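Endoglucanase (Thermotoga maritima, PDB 1VHO) probably acts as a metal-dependent aminopeptidase of the M42 family, using two divalent cations per subunit, despite being named an endoglucanase. Local coordinates at residues 7-11 with 315-321; 177-181 with 197-201. All coordinates share one frame; numbering follows the deposited sequence.

Starting at the N terminus, helix 7-16 soon meets the far end of the chain: contact 1 sets residues 7-11 against 315-321, at the start of helix 317-333, and so closes a loop of some 300 residues. Nested inside that loop, contact 2 closes a much shorter one, bringing helix 171-187 onto strand 195-201 of the eight-stranded mixed sheet. Their centres lie about 14 Å apart, yet they touch: V320 and L10 of contact 1 pack on residues 178-181, with V320 CG1 3.9 Å from V179 CG2. Helix 171-187 is thus covered by both terminal helices on one side and rests on the sheet on another.

Contact 1: residues 7-11 with 315-321; sequences TGKLL and VDPRDVE
T7 fits its two branches to two different surfaces at the start of helix 317-333. Its methyl CG2, placed anti to the backbone N (chi1 of OG1 -59°), enters a shallow hollow formed by P317, V320 and the CG methylene of E321, 3.9 Å from P317 CB and 3.8 Å from V320 CG1. The backbone belongs to this hollow too, P317 O being 3.7 Å from T7 CG2. The hydroxyl OG1 lies on the more polar side and donates a very short hydrogen bond of 2.5 Å to E321 OE2. Water 1 bridges the same two residues, donating to E321 OE2 and accepting from T7 N. One turn on, L11 sends the single methyl CD1 into a second hollow walled by V315, P317 and V320; it lies 4.0 Å from P317 CB, with V320 CG2 and V315 CG2 scarcely farther. Between these two bumps G8, with no side chain, lets the proline ring lie close to the helix backbone, P317 CG 4.2 Å from G8 CA.

The two terminal helices cross nearly at right angles, 98° between the short segments, beside the mixed sheet of the M42 peptidase fold. Proline suits the first turn of helix 317-333 because it needs no amide hydrogen there, while D316 is the N-cap. D316 OD1 accepts from R318 N at 2.8 Å and also from R318 NE, and the guanidinium meets the carboxylate side-on, its NH2 2.6 Å from D316 OD2. Beyond the cap, D319 binds elsewhere, its two carboxylate oxygens accepting from the backbone amides of G243 and G245.

Contact 2: residues 177-181 with 197-201; sequences CGVLV and YVVFS
C177 opens the contact at the rim of the F200 ring. Its SG is 4.1 Å from F200 CD2; seen from the ring centroid, the sulfur lies 83° off the normal, a sulfur-aromatic contact made at the edge. The carbonyl O of C177 also lies near the ring plane, 3.7 Å from F200 CE2, where the slightly positive C-H edge suits an oxygen that already accepts the helical bond from V181 N. A small, polarisable side chain serves well here, since the ring edge comes close to the helix backbone. The C177 side chain is also about 7 Å from that of H67, a predicted zinc ligand, so this packing probably lies just behind the metal site. V179 packs on L323 and L327 of helix 317-333.

L180 points its CB toward the strand. That atom presses on V198 CG1 at 3.4 Å, closer than van der Waals contact normally allows, and the leucine and valine run by one another in opposing senses. With CG anti to its own carbonyl carbon (chi1 -59°), the leucine carries CD1 along V198 to 4.0 Å from V199 O. This is a helix laid almost antiparallel, at 156°, on a strand of the central mixed sheet in the alpha/beta fold of M42 peptidases; V199, on the other side of that strand, points away from the helix. F200 bends back to reach L180 as well, its CE2 3.7 Å from L180 CB. Were F200 an alanine, C177 SG and L180 CB would probably lose their aromatic neighbour and a gap would open beneath the helix. V181 ends the walk with CG2 4.3 Å from F200 CZ; it also packs on V34 and I35 of helix 25-35, whose I31 touches F200.

Contact 1: residues 7-11 with 315-321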
ATOM      1  N   THR A   7      15.775  -0.499   5.316  1.00 21.65           N
ATOM      2  CA  THR A   7      14.513  -0.861   4.665  1.00 22.24           C
ATOM      3  C   THR A   7      13.496  -1.398   5.653  1.00 19.29           C
ATOM      4  O   THR A   7      12.346  -0.934   5.575  1.00 16.94           O
ATOM      5  CB  THR A   7      14.752  -1.892   3.538  1.00 19.75           C
ATOM      6  OG1 THR A   7      15.664  -1.209   2.647  1.00 22.99           O
ATOM      7  CG2 THR A   7      13.417  -2.186   2.844  1.00 20.71           C
ATOM      8  N   GLY A   8      13.971  -2.194   6.598  1.00 18.43           N
ATOM      9  CA  GLY A   8      13.045  -2.748   7.613  1.00 20.50           C
ATOM     10  C   GLY A   8      12.436  -1.646   8.435  1.00 19.63           C
ATOM     11  O   GLY A   8      11.196  -1.625   8.702  1.00 20.63           O
ATOM     12  N   LYS A   9      13.250  -0.699   8.878  1.00 19.22           N
ATOM     13  CA  LYS A   9      12.732   0.426   9.672  1.00 20.66           C
ATOM     14  C   LYS A   9      11.774   1.308   8.870  1.00 19.62           C
ATOM     15  O   LYS A   9      10.795   1.790   9.439  1.00 18.21           O
ATOM     16  CB  LYS A   9      13.851   1.289  10.247  1.00 22.75           C
ATOM     17  CG  LYS A   9      13.361   2.453  11.106  1.00 31.98           C
ATOM     18  CD  LYS A   9      12.503   1.964  12.278  1.00 38.10           C
ATOM     19  CE  LYS A   9      12.762   2.825  13.527  1.00 38.19           C
ATOM     20  NZ  LYS A   9      11.663   3.842  13.688  1.00 39.32           N
ATOM     21  N   LEU A  10      12.060   1.568   7.597  1.00 17.40           N
ATOM     22  CA  LEU A  10      11.192   2.377   6.745  1.00 16.27           C
ATOM     23  C   LEU A  10       9.815   1.694   6.631  1.00 15.87           C
ATOM     24  O   LEU A  10       8.780   2.359   6.648  1.00 15.19           O
ATOM     25  CB  LEU A  10      11.779   2.520   5.331  1.00 14.00           C
ATOM     26  CG  LEU A  10      10.879   3.102   4.229  1.00 17.81           C
ATOM     27  CD1 LEU A  10      10.514   4.542   4.483  1.00 16.65           C
ATOM     28  CD2 LEU A  10      11.636   2.991   2.881  1.00 16.10           C
ATOM     29  N   LEU A  11       9.841   0.376   6.404  1.00 14.65           N
ATOM     30  CA  LEU A  11       8.595  -0.394   6.315  1.00 12.94           C
ATOM     31  C   LEU A  11       7.839  -0.340   7.640  1.00 13.10           C
ATOM     32  O   LEU A  11       6.597  -0.195   7.554  1.00 13.62           O
ATOM     33  CB  LEU A  11       8.918  -1.838   5.918  1.00 15.18           C
ATOM     34  CG  LEU A  11       9.422  -1.986   4.461  1.00 14.05           C
ATOM     35  CD1 LEU A  11       9.943  -3.420   4.253  1.00 17.61           C
ATOM     36  CD2 LEU A  11       8.296  -1.683   3.470  1.00 13.96           C
ATOM     37  N   VAL A 315       6.175  -9.199   5.288  1.00 14.41           N
ATOM     38  CA  VAL A 315       6.936  -9.052   4.039  1.00 14.69           C
ATOM     39  C   VAL A 315       8.435  -9.229   4.390  1.00 15.76           C
ATOM     40  O   VAL A 315       8.844  -9.072   5.561  1.00 17.09           O
ATOM     41  CB  VAL A 315       6.785  -7.684   3.371  1.00 19.89           C
ATOM     42  CG1 VAL A 315       5.324  -7.472   2.916  1.00 23.82           C
ATOM     43  CG2 VAL A 315       7.213  -6.562   4.319  1.00 18.86           C
ATOM     44  N   ASP A 316       9.211  -9.535   3.350  1.00 14.79           N
ATOM     45  CA  ASP A 316      10.662  -9.637   3.518  1.00 15.20           C
ATOM     46  C   ASP A 316      11.277  -8.363   2.990  1.00 14.82           C
ATOM     47  O   ASP A 316      11.189  -8.070   1.784  1.00 16.79           O
ATOM     48  CB  ASP A 316      11.150 -10.845   2.647  1.00 17.74           C
ATOM     49  CG  ASP A 316      12.596 -11.184   2.970  1.00 20.39           C
ATOM     50  OD1 ASP A 316      13.399 -10.233   3.096  1.00 17.37           O
ATOM     51  OD2 ASP A 316      12.914 -12.379   3.170  1.00 21.05           O
ATOM     52  N   PRO A 317      11.956  -7.537   3.789  1.00 16.47           N
ATOM     53  CA  PRO A 317      12.568  -6.310   3.341  1.00 16.30           C
ATOM     54  C   PRO A 317      13.546  -6.490   2.206  1.00 18.09           C
ATOM     55  O   PRO A 317      13.736  -5.544   1.423  1.00 16.00           O
ATOM     56  CB  PRO A 317      13.215  -5.693   4.579  1.00 18.93           C
ATOM     57  CG  PRO A 317      12.684  -6.454   5.733  1.00 19.50           C
ATOM     58  CD  PRO A 317      12.163  -7.789   5.249  1.00 17.45           C
ATOM     59  N   ARG A 318      14.144  -7.702   2.058  1.00 17.02           N
ATOM     60  CA  ARG A 318      15.047  -7.888   0.917  1.00 18.36           C
ATOM     61  C   ARG A 318      14.291  -7.893  -0.398  1.00 16.70           C
ATOM     62  O   ARG A 318      14.872  -7.482  -1.427  1.00 16.09           O
ATOM     63  CB  ARG A 318      15.847  -9.191   1.042  1.00 23.15           C
ATOM     64  CG  ARG A 318      16.735  -9.279   2.279  1.00 31.17           C
ATOM     65  CD  ARG A 318      17.271 -10.715   2.378  1.00 36.85           C
ATOM     66  NE  ARG A 318      16.139 -11.621   2.674  1.00 40.78           N
ATOM     67  CZ  ARG A 318      16.238 -12.934   2.700  1.00 40.44           C
ATOM     68  NH1 ARG A 318      17.428 -13.511   2.443  1.00 44.19           N
ATOM     69  NH2 ARG A 318      15.209 -13.688   2.967  1.00 41.37           N
ATOM     70  N   ASP A 319      13.046  -8.416  -0.458  1.00 15.64           N
ATOM     71  CA  ASP A 319      12.295  -8.385  -1.696  1.00 15.15           C
ATOM     72  C   ASP A 319      12.001  -6.930  -2.070  1.00 15.92           C
ATOM     73  O   ASP A 319      11.935  -6.529  -3.248  1.00 13.87           O
ATOM     74  CB  ASP A 319      10.926  -9.119  -1.554  1.00 13.30           C
ATOM     75  CG  ASP A 319      11.100 -10.625  -1.439  1.00 18.19           C
ATOM     76  OD1 ASP A 319      12.114 -11.202  -1.957  1.00 16.80           O
ATOM     77  OD2 ASP A 319      10.220 -11.245  -0.815  1.00 17.90           O
ATOM     78  N   VAL A 320      11.698  -6.133  -1.011  1.00 14.15           N
ATOM     79  CA  VAL A 320      11.426  -4.715  -1.223  1.00 15.15           C
ATOM     80  C   VAL A 320      12.625  -3.999  -1.810  1.00 16.90           C
ATOM     81  O   VAL A 320      12.531  -3.197  -2.760  1.00 13.85           O
ATOM     82  CB  VAL A 320      10.942  -4.073   0.110  1.00 16.69           C
ATOM     83  CG1 VAL A 320      10.928  -2.546   0.016  1.00 14.27           C
ATOM     84  CG2 VAL A 320       9.508  -4.569   0.366  1.00 15.57           C
ATOM     85  N   GLU A 321      13.805  -4.206  -1.192  1.00 17.64           N
ATOM     86  CA  GLU A 321      15.007  -3.550  -1.702  1.00 19.97           C
ATOM     87  C   GLU A 321      15.394  -4.030  -3.089  1.00 19.37           C
ATOM     88  O   GLU A 321      15.827  -3.224  -3.900  1.00 19.91           O
ATOM     89  CB  GLU A 321      16.217  -3.865  -0.794  1.00 27.05           C
ATOM     90  CG  GLU A 321      15.971  -3.618   0.659  1.00 36.00           C
ATOM     91  CD  GLU A 321      17.258  -3.724   1.488  1.00 37.59           C
ATOM     92  OE1 GLU A 321      17.855  -4.820   1.501  1.00 39.83           O
ATOM     93  OE2 GLU A 321      17.588  -2.686   2.070  1.00 34.96           O
TER
HETATM   94  O   HOH W   1      18.461  -1.508   4.385  1.00 36.97           O

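Contact 2: residues 177-181 with 197-201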
ATOM      1  N   CYS A 177       4.837   1.373  -1.222  1.00 13.82           N
ATOM      2  CA  CYS A 177       5.255   2.742  -0.972  1.00 14.48           C
ATOM      3  C   CYS A 177       6.763   2.679  -0.609  1.00 13.70           C
ATOM      4  O   CYS A 177       7.502   3.502  -1.148  1.00 13.79           O
ATOM      5  CB  CYS A 177       4.508   3.370   0.254  1.00 15.25           C
ATOM      6  SG  CYS A 177       2.757   3.697  -0.228  1.00 14.28           S
ATOM      7  N   GLY A 178       7.168   1.762   0.214  1.00 13.99           N
ATOM      8  CA  GLY A 178       8.565   1.573   0.646  1.00 15.94           C
ATOM      9  C   GLY A 178       9.453   1.304  -0.608  1.00 16.74           C
ATOM     10  O   GLY A 178      10.532   1.866  -0.745  1.00 14.87           O
ATOM     11  N   VAL A 179       8.985   0.443  -1.511  1.00 15.72           N
ATOM     12  CA  VAL A 179       9.774   0.161  -2.735  1.00 15.38           C
ATOM     13  C   VAL A 179      10.018   1.464  -3.505  1.00 17.11           C
ATOM     14  O   VAL A 179      11.137   1.809  -3.894  1.00 15.31           O
ATOM     15  CB  VAL A 179       8.982  -0.759  -3.709  1.00 12.46           C
ATOM     16  CG1 VAL A 179       9.740  -0.817  -5.085  1.00 12.32           C
ATOM     17  CG2 VAL A 179       8.780  -2.146  -3.166  1.00 13.80           C
ATOM     18  N   LEU A 180       8.948   2.268  -3.674  1.00 15.36           N
ATOM     19  CA  LEU A 180       9.110   3.498  -4.468  1.00 15.91           C
ATOM     20  C   LEU A 180       9.988   4.524  -3.782  1.00 17.16           C
ATOM     21  O   LEU A 180      10.725   5.268  -4.480  1.00 16.33           O
ATOM     22  CB  LEU A 180       7.737   4.028  -4.894  1.00 17.89           C
ATOM     23  CG  LEU A 180       6.920   3.019  -5.752  1.00 18.11           C
ATOM     24  CD1 LEU A 180       5.711   3.740  -6.339  1.00 18.09           C
ATOM     25  CD2 LEU A 180       7.804   2.482  -6.901  1.00 17.78           C
ATOM     26  N   VAL A 181       9.927   4.565  -2.445  1.00 16.84           N
ATOM     27  CA  VAL A 181      10.837   5.513  -1.728  1.00 17.60           C
ATOM     28  C   VAL A 181      12.283   5.065  -1.969  1.00 17.48           C
ATOM     29  O   VAL A 181      13.161   5.919  -2.286  1.00 17.15           O
ATOM     30  CB  VAL A 181      10.520   5.503  -0.218  1.00 15.77           C
ATOM     31  CG1 VAL A 181      11.641   6.214   0.569  1.00 16.19           C
ATOM     32  CG2 VAL A 181       9.191   6.240   0.020  1.00 14.51           C
ATOM     33  N   TYR A 197       8.689   9.325 -12.826  1.00 20.00           N
ATOM     34  CA  TYR A 197       7.572   9.870 -12.086  1.00 20.68           C
ATOM     35  C   TYR A 197       7.098   8.766 -11.120  1.00 19.81           C
ATOM     36  O   TYR A 197       6.785   7.672 -11.578  1.00 19.88           O
ATOM     37  CB  TYR A 197       6.411  10.280 -12.965  1.00 22.73           C
ATOM     38  CG  TYR A 197       6.762  11.417 -13.915  1.00 26.45           C
ATOM     39  CD1 TYR A 197       7.501  11.140 -15.070  1.00 25.34           C
ATOM     40  CD2 TYR A 197       6.413  12.729 -13.623  1.00 26.82           C
ATOM     41  CE1 TYR A 197       7.854  12.148 -15.933  1.00 28.49           C
ATOM     42  CE2 TYR A 197       6.771  13.748 -14.502  1.00 28.16           C
ATOM     43  CZ  TYR A 197       7.454  13.453 -15.653  1.00 30.41           C
ATOM     44  OH  TYR A 197       7.809  14.435 -16.557  1.00 31.47           O
ATOM     45  N   VAL A 198       7.135   9.082  -9.832  1.00 19.71           N
ATOM     46  CA  VAL A 198       6.759   8.074  -8.811  1.00 18.78           C
ATOM     47  C   VAL A 198       5.462   8.516  -8.198  1.00 20.07           C
ATOM     48  O   VAL A 198       5.401   9.578  -7.545  1.00 20.54           O
ATOM     49  CB  VAL A 198       7.923   7.912  -7.839  1.00 22.08           C
ATOM     50  CG1 VAL A 198       7.598   6.860  -6.825  1.00 20.38           C
ATOM     51  CG2 VAL A 198       9.205   7.507  -8.594  1.00 26.74           C
ATOM     52  N   VAL A 199       4.423   7.682  -8.313  1.00 17.34           N
ATOM     53  CA  VAL A 199       3.093   8.094  -7.891  1.00 18.78           C
ATOM     54  C   VAL A 199       2.520   7.297  -6.716  1.00 18.24           C
ATOM     55  O   VAL A 199       2.434   6.073  -6.759  1.00 18.71           O
ATOM     56  CB  VAL A 199       2.157   7.916  -9.107  1.00 18.61           C
ATOM     57  CG1 VAL A 199       0.724   8.362  -8.788  1.00 18.94           C
ATOM     58  CG2 VAL A 199       2.707   8.622 -10.350  1.00 19.48           C
ATOM     59  N   PHE A 200       2.192   8.026  -5.669  1.00 16.82           N
ATOM     60  CA  PHE A 200       1.595   7.501  -4.444  1.00 17.60           C
ATOM     61  C   PHE A 200       0.128   7.948  -4.446  1.00 18.31           C
ATOM     62  O   PHE A 200      -0.229   9.075  -4.062  1.00 19.25           O
ATOM     63  CB  PHE A 200       2.359   8.035  -3.216  1.00 17.42           C
ATOM     64  CG  PHE A 200       3.843   7.747  -3.230  1.00 15.34           C
ATOM     65  CD1 PHE A 200       4.727   8.646  -3.824  1.00 17.77           C
ATOM     66  CD2 PHE A 200       4.354   6.588  -2.676  1.00 15.81           C
ATOM     67  CE1 PHE A 200       6.099   8.390  -3.830  1.00 18.45           C
ATOM     68  CE2 PHE A 200       5.712   6.294  -2.708  1.00 15.45           C
ATOM     69  CZ  PHE A 200       6.596   7.224  -3.286  1.00 17.91           C
ATOM     70  N   SER A 201      -0.756   7.081  -4.884  1.00 19.34           N
ATOM     71  CA  SER A 201      -2.160   7.333  -5.061  1.00 20.63           C
ATOM     72  C   SER A 201      -3.061   7.106  -3.863  1.00 22.59           C
ATOM     73  O   SER A 201      -3.043   6.033  -3.260  1.00 21.39           O
ATOM     74  CB  SER A 201      -2.685   6.381  -6.184  1.00 23.67           C
ATOM     75  OG  SER A 201      -3.951   6.816  -6.641  1.00 30.62           O
TER